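Local atomic coordinates of bifunctional endo-1,4-beta-xylanase A (Neocallimastix patriciarum, PDB entry 2VG9), a protein that hydrolyses internal beta-1,4-xylosidic bonds of xylan, acting as an endo-xylanase of glycoside hydrolase family 11. Residues Gly146-Ile149 / Thr155-Gln158; Asp176-Trp181 / Gly189-Val194. All blocks are in the same frame, centred on the assembly; numbering follows the deposited sequence.

Interaction 1: Gly146-Ile149 / Thr155-Gln158; sequences GPTI and TFKQ
Phe-156 sends its side chain across to Gly-146, Pro-147 and Thr-148. From CB the chain heads for 146-149; with chi1 at 59° CG lies between the backbone N and the carbonyl carbon, and Phe-156 CG is 4.0 Å from Thr-148 OG1. That hydroxyl sits over one face of the ring, closest at CD2, where Phe-156 CD2 and Thr-148 OG1 are 3.4 Å apart. It also reaches the next atom, Thr-148 OG1 being 3.6 Å from Phe-156 CE2. Gly-146 O comes to the ring edge, near its plane, 3.7 Å from Phe-156 CE2. Pro-147 O comes in obliquely, 4.0 Å from Phe-156 CE2. No hydrogen bond crosses the contact, and Thr-148 OG1, buried against the aromatic face, finds no polar partner in the model. Trp-98 and His-144 also meet the Phe-156 ring. With an alanine here, the Thr-148 hydroxyl would probably lose the ring face it rests on, and a gap would open between 146-149 and 155-158. The chain turns a corner at Gly-146 as it leaves strand 135-145 and returns in strand 153-163; the end of this hairpin probably corresponds to the thumb of family 11 xylanases, which overhangs the xylan-binding cleft.

Interaction 2: Asp176-Trp181 / Gly189-Val194; sequences DHFKEW and GNLYEV
Phe-178 and Leu-191 meet with their side chains crossed at about a right angle, the ring of the helix residue thrust outward to the branched end of the leucine. The far corner of the ring does the touching. Leu-191 CD1 sits against two ring atoms, 3.9 Å from Phe-178 CZ and equally 3.9 Å from Phe-178 CE2. The second methyl is reached as well, with Phe-178 CE2 4.1 Å from Leu-191 CD2. CD1 stands oblique to the ring, whereas Val-194 lies near the ring plane and comes to its edge, with a looser 4.5 Å between Phe-178 CZ and Val-194 CG2. The Phe-178 ring is carried clear of the helix by its first torsion (chi1 -60°), with CG anti to the carbonyl carbon. In Leu-191, CG lies anti to the backbone N (chi1 -175°), which holds both methyls out toward the ring. The side chains alone bridge the gap, since Phe-178 CA and Leu-191 CA are 10.2 Å apart.

Here the single helix of the family 11 jelly roll, 174-182, packs against strand 190-200 of the curved sheet. The strand is interrupted around Tyr-192, and on the two sides of this break Leu-191 and Val-194 both point to the helix, although they are three residues apart. The contact is wholly apolar and buried.

Phe-61, from a loop, packs on both Leu-191 and Val-194. Aromatic neighbours complete the setting of the Phe-178 ring, which makes edge-to-face pairs with both Phe-99 and Tyr-112. Tyr-112 also touches Leu-191 and Val-194, and its OH is hydrogen-bonded to Glu-193 O, tying it to the same strand.

Interaction 1 closes before interaction 2 opens along the chain, and their centres lie about 16 Å apart, yet the two touch through side chains that play no part in either contact. Ile-149, beyond the corner of 146-149, packs on Tyr-192 in the break of 189-194, with Ile-149 CG2 and Tyr-192 CE2 3.7 Å apart. Strand 89-100 is a neighbour of both: Trp-98, beside the Phe-156 ring, is hydrogen-bonded through its backbone to Tyr-192. Strand 110-115 is likewise shared, the Glu-111 carboxylate accepting a hydrogen bond from Gln-158 NE2. Interaction 1 probably belongs to the thumb by the substrate cleft, as in other family 11 xylanases, whereas interaction 2 joins the helix to the sheet.

Interaction 1: Gly146-Ile149 / Thr155-Gln158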
loop_
_atom_site.group_PDB
_atom_site.type_symbol
_atom_site.label_atom_id
_atom_site.label_comp_id
_atom_site.label_asym_id
_atom_site.label_seq_id
_atom_site.Cartn_x
_atom_site.Cartn_y
_atom_site.Cartn_z
ATOM N N GLY A 146 3.720 16.140 0.614
ATOM C CA GLY A 146 2.441 15.934 -0.003
ATOM C C GLY A 146 1.326 15.776 0.997
ATOM O O GLY A 146 1.552 15.841 2.206
ATOM N N PRO A 147 0.105 15.585 0.494
ATOM C CA PRO A 147 -1.065 15.327 1.326
ATOM C C PRO A 147 -0.917 14.024 2.119
ATOM O O PRO A 147 -0.253 13.097 1.673
ATOM C CB PRO A 147 -2.219 15.236 0.309
ATOM C CG PRO A 147 -1.545 14.874 -0.988
ATOM C CD PRO A 147 -0.232 15.603 -0.943
ATOM N N THR A 148 -1.589 13.970 3.257
ATOM C CA THR A 148 -1.316 13.033 4.322
ATOM C C THR A 148 -2.675 12.566 4.882
ATOM O O THR A 148 -3.710 13.169 4.565
ATOM C CB THR A 148 -0.427 13.811 5.343
ATOM O OG1 THR A 148 0.944 13.375 5.271
ATOM C CG2 THR A 148 -0.943 13.797 6.730
ATOM N N ILE A 149 -2.693 11.504 5.694
ATOM C CA ILE A 149 -3.931 11.078 6.370
ATOM C C ILE A 149 -4.493 12.155 7.321
ATOM O O ILE A 149 -5.647 12.081 7.737
ATOM C CB ILE A 149 -3.749 9.741 7.176
ATOM C CG1 ILE A 149 -2.493 9.808 8.071
ATOM C CG2 ILE A 149 -3.822 8.526 6.211
ATOM C CD1 ILE A 149 -2.394 8.727 9.144
ATOM N N THR A 155 5.830 17.502 5.037
ATOM C CA THR A 155 6.991 16.690 4.771
ATOM C C THR A 155 6.953 15.552 5.789
ATOM O O THR A 155 6.884 15.805 6.992
ATOM C CB THR A 155 8.292 17.533 4.800
ATOM O OG1 THR A 155 8.358 18.320 3.595
ATOM C CG2 THR A 155 9.539 16.635 4.856
ATOM N N PHE A 156 6.927 14.307 5.293
ATOM C CA PHE A 156 6.848 13.120 6.146
ATOM C C PHE A 156 7.817 12.046 5.636
ATOM O O PHE A 156 8.564 12.264 4.675
ATOM C CB PHE A 156 5.385 12.598 6.258
ATOM C CG PHE A 156 4.750 12.219 4.932
ATOM C CD1 PHE A 156 4.723 10.878 4.504
ATOM C CD2 PHE A 156 4.168 13.194 4.114
ATOM C CE1 PHE A 156 4.158 10.535 3.283
ATOM C CE2 PHE A 156 3.595 12.867 2.886
ATOM C CZ PHE A 156 3.587 11.531 2.464
ATOM N N LYS A 157 7.817 10.895 6.290
ATOM C CA LYS A 157 8.684 9.784 5.878
ATOM C C LYS A 157 7.896 8.681 5.177
ATOM O O LYS A 157 6.743 8.388 5.538
ATOM C CB LYS A 157 9.387 9.176 7.095
ATOM C CG LYS A 157 10.362 10.135 7.794
ATOM C CD LYS A 157 11.598 10.319 6.961
ATOM C CE LYS A 157 12.687 11.024 7.734
ATOM N NZ LYS A 157 13.874 11.139 6.865
ATOM N N GLN A 158 8.538 8.059 4.192
ATOM C CA GLN A 158 8.043 6.807 3.625
ATOM C C GLN A 158 9.020 5.692 3.978
ATOM O O GLN A 158 10.238 5.877 3.885
ATOM C CB GLN A 158 7.870 6.950 2.116
ATOM C CG GLN A 158 6.771 7.957 1.732
ATOM C CD GLN A 158 6.750 8.270 0.251
ATOM O OE1 GLN A 158 7.793 8.425 -0.376
ATOM N NE2 GLN A 158 5.562 8.374 -0.308
#

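Interaction 2: Asp176-Trp181 / Gly189-Val194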
loop_
_atom_site.group_PDB
_atom_site.type_symbol
_atom_site.label_atom_id
_atom_site.label_comp_id
_atom_site.label_asym_id
_atom_site.label_seq_id
_atom_site.Cartn_x
_atom_site.Cartn_y
_atom_site.Cartn_z
ATOM N N ASP A 176 7.256 -8.554 10.746
ATOM C CA ASP A 176 8.710 -8.752 10.534
ATOM C C ASP A 176 9.349 -7.570 9.748
ATOM O O ASP A 176 10.475 -7.180 10.024
ATOM C CB ASP A 176 8.991 -10.077 9.802
ATOM C CG ASP A 176 9.047 -11.272 10.727
ATOM O OD1 ASP A 176 8.781 -11.105 11.946
ATOM O OD2 ASP A 176 9.349 -12.385 10.212
ATOM N N HIS A 177 8.613 -7.011 8.779
ATOM C CA HIS A 177 9.001 -5.786 8.084
ATOM C C HIS A 177 9.063 -4.643 9.072
ATOM O O HIS A 177 10.048 -3.909 9.089
ATOM C CB HIS A 177 8.041 -5.470 6.934
ATOM C CG HIS A 177 8.186 -6.411 5.771
ATOM N ND1 HIS A 177 7.507 -7.613 5.690
ATOM C CD2 HIS A 177 8.975 -6.354 4.677
ATOM C CE1 HIS A 177 7.852 -8.240 4.576
ATOM N NE2 HIS A 177 8.746 -7.502 3.953
ATOM N N PHE A 178 8.045 -4.508 9.931
ATOM C CA PHE A 178 8.085 -3.420 10.950
ATOM C C PHE A 178 9.328 -3.566 11.841
ATOM O O PHE A 178 9.981 -2.559 12.161
ATOM C CB PHE A 178 6.816 -3.371 11.827
ATOM C CG PHE A 178 5.516 -3.138 11.063
ATOM C CD1 PHE A 178 5.523 -2.708 9.727
ATOM C CD2 PHE A 178 4.279 -3.315 11.711
ATOM C CE1 PHE A 178 4.304 -2.489 9.024
ATOM C CE2 PHE A 178 3.075 -3.090 11.036
ATOM C CZ PHE A 178 3.091 -2.650 9.702
ATOM N N LYS A 179 9.640 -4.797 12.247
ATOM C CA LYS A 179 10.805 -5.084 13.125
ATOM C C LYS A 179 12.120 -4.712 12.452
ATOM O O LYS A 179 12.978 -4.064 13.065
ATOM C CB LYS A 179 10.875 -6.565 13.508
ATOM C CG LYS A 179 9.990 -6.979 14.674
ATOM C CD LYS A 179 10.133 -8.507 14.930
ATOM C CE LYS A 179 8.786 -9.136 15.341
ATOM N NZ LYS A 179 8.946 -10.339 16.253
ATOM N N GLU A 180 12.260 -5.109 11.185
ATOM C CA GLU A 180 13.410 -4.719 10.361
ATOM C C GLU A 180 13.585 -3.230 10.237
ATOM O O GLU A 180 14.728 -2.755 10.309
ATOM C CB GLU A 180 13.385 -5.378 8.966
ATOM C CG GLU A 180 13.673 -6.899 9.004
ATOM C CD GLU A 180 15.135 -7.270 9.344
ATOM O OE1 GLU A 180 16.007 -6.390 9.468
ATOM O OE2 GLU A 180 15.424 -8.472 9.483
ATOM N N TRP A 181 12.491 -2.478 10.030
ATOM C CA TRP A 181 12.602 -1.014 9.973
ATOM C C TRP A 181 13.005 -0.415 11.329
ATOM O O TRP A 181 13.853 0.502 11.417
ATOM C CB TRP A 181 11.307 -0.392 9.456
ATOM C CG TRP A 181 10.859 -0.879 8.075
ATOM C CD1 TRP A 181 11.638 -1.404 7.057
ATOM C CD2 TRP A 181 9.508 -0.880 7.579
ATOM N NE1 TRP A 181 10.834 -1.736 5.974
ATOM C CE2 TRP A 181 9.532 -1.415 6.275
ATOM C CE3 TRP A 181 8.277 -0.491 8.129
ATOM C CZ2 TRP A 181 8.371 -1.572 5.514
ATOM C CZ3 TRP A 181 7.136 -0.635 7.368
ATOM C CH2 TRP A 181 7.186 -1.192 6.087
ATOM N N GLY A 189 5.516 4.968 14.792
ATOM C CA GLY A 189 4.310 5.489 15.444
ATOM C C GLY A 189 3.208 4.449 15.575
ATOM O O GLY A 189 3.468 3.253 15.523
ATOM N N ASN A 190 1.977 4.908 15.750
ATOM C CA ASN A 190 0.852 3.990 16.031
ATOM C C ASN A 190 0.288 3.431 14.717
ATOM O O ASN A 190 0.156 4.159 13.742
ATOM C CB ASN A 190 -0.256 4.711 16.792
ATOM C CG ASN A 190 0.152 5.122 18.212
ATOM O OD1 ASN A 190 0.918 4.430 18.887
ATOM N ND2 ASN A 190 -0.400 6.247 18.676
ATOM N N LEU A 191 -0.062 2.153 14.698
ATOM C CA LEU A 191 -0.500 1.543 13.445
ATOM C C LEU A 191 -1.892 2.030 12.983
ATOM O O LEU A 191 -2.894 1.792 13.642
ATOM C CB LEU A 191 -0.434 0.019 13.546
ATOM C CG LEU A 191 -0.745 -0.764 12.261
ATOM C CD1 LEU A 191 0.233 -0.373 11.065
ATOM C CD2 LEU A 191 -0.650 -2.246 12.633
ATOM N N TYR A 192 -1.938 2.708 11.844
ATOM C CA TYR A 192 -3.171 3.185 11.266
ATOM C C TYR A 192 -3.976 2.071 10.577
ATOM O O TYR A 192 -5.156 1.922 10.839
ATOM C CB TYR A 192 -2.841 4.323 10.288
ATOM C CG TYR A 192 -4.015 4.918 9.535
ATOM C CD1 TYR A 192 -4.980 5.668 10.213
ATOM C CD2 TYR A 192 -4.150 4.763 8.149
ATOM C CE1 TYR A 192 -6.062 6.242 9.553
ATOM C CE2 TYR A 192 -5.249 5.348 7.457
ATOM C CZ TYR A 192 -6.197 6.090 8.181
ATOM O OH TYR A 192 -7.301 6.686 7.586
ATOM N N GLU A 193 -3.342 1.329 9.664
ATOM C CA GLU A 193 -3.995 0.264 8.877
ATOM C C GLU A 193 -2.935 -0.614 8.224
ATOM O O GLU A 193 -1.750 -0.251 8.174
ATOM C CB GLU A 193 -4.816 0.865 7.737
ATOM C CG GLU A 193 -3.886 1.438 6.634
ATOM C CD GLU A 193 -4.625 2.190 5.546
ATOM O OE1 GLU A 193 -5.758 1.799 5.198
ATOM O OE2 GLU A 193 -4.070 3.183 5.046
ATOM N N VAL A 194 -3.378 -1.768 7.722
ATOM C CA VAL A 194 -2.553 -2.668 6.933
ATOM C C VAL A 194 -3.439 -3.053 5.764
ATOM O O VAL A 194 -4.509 -3.681 5.929
ATOM C CB VAL A 194 -2.083 -3.936 7.713
ATOM C CG1 VAL A 194 -1.298 -4.896 6.796
ATOM C CG2 VAL A 194 -1.200 -3.561 8.942
#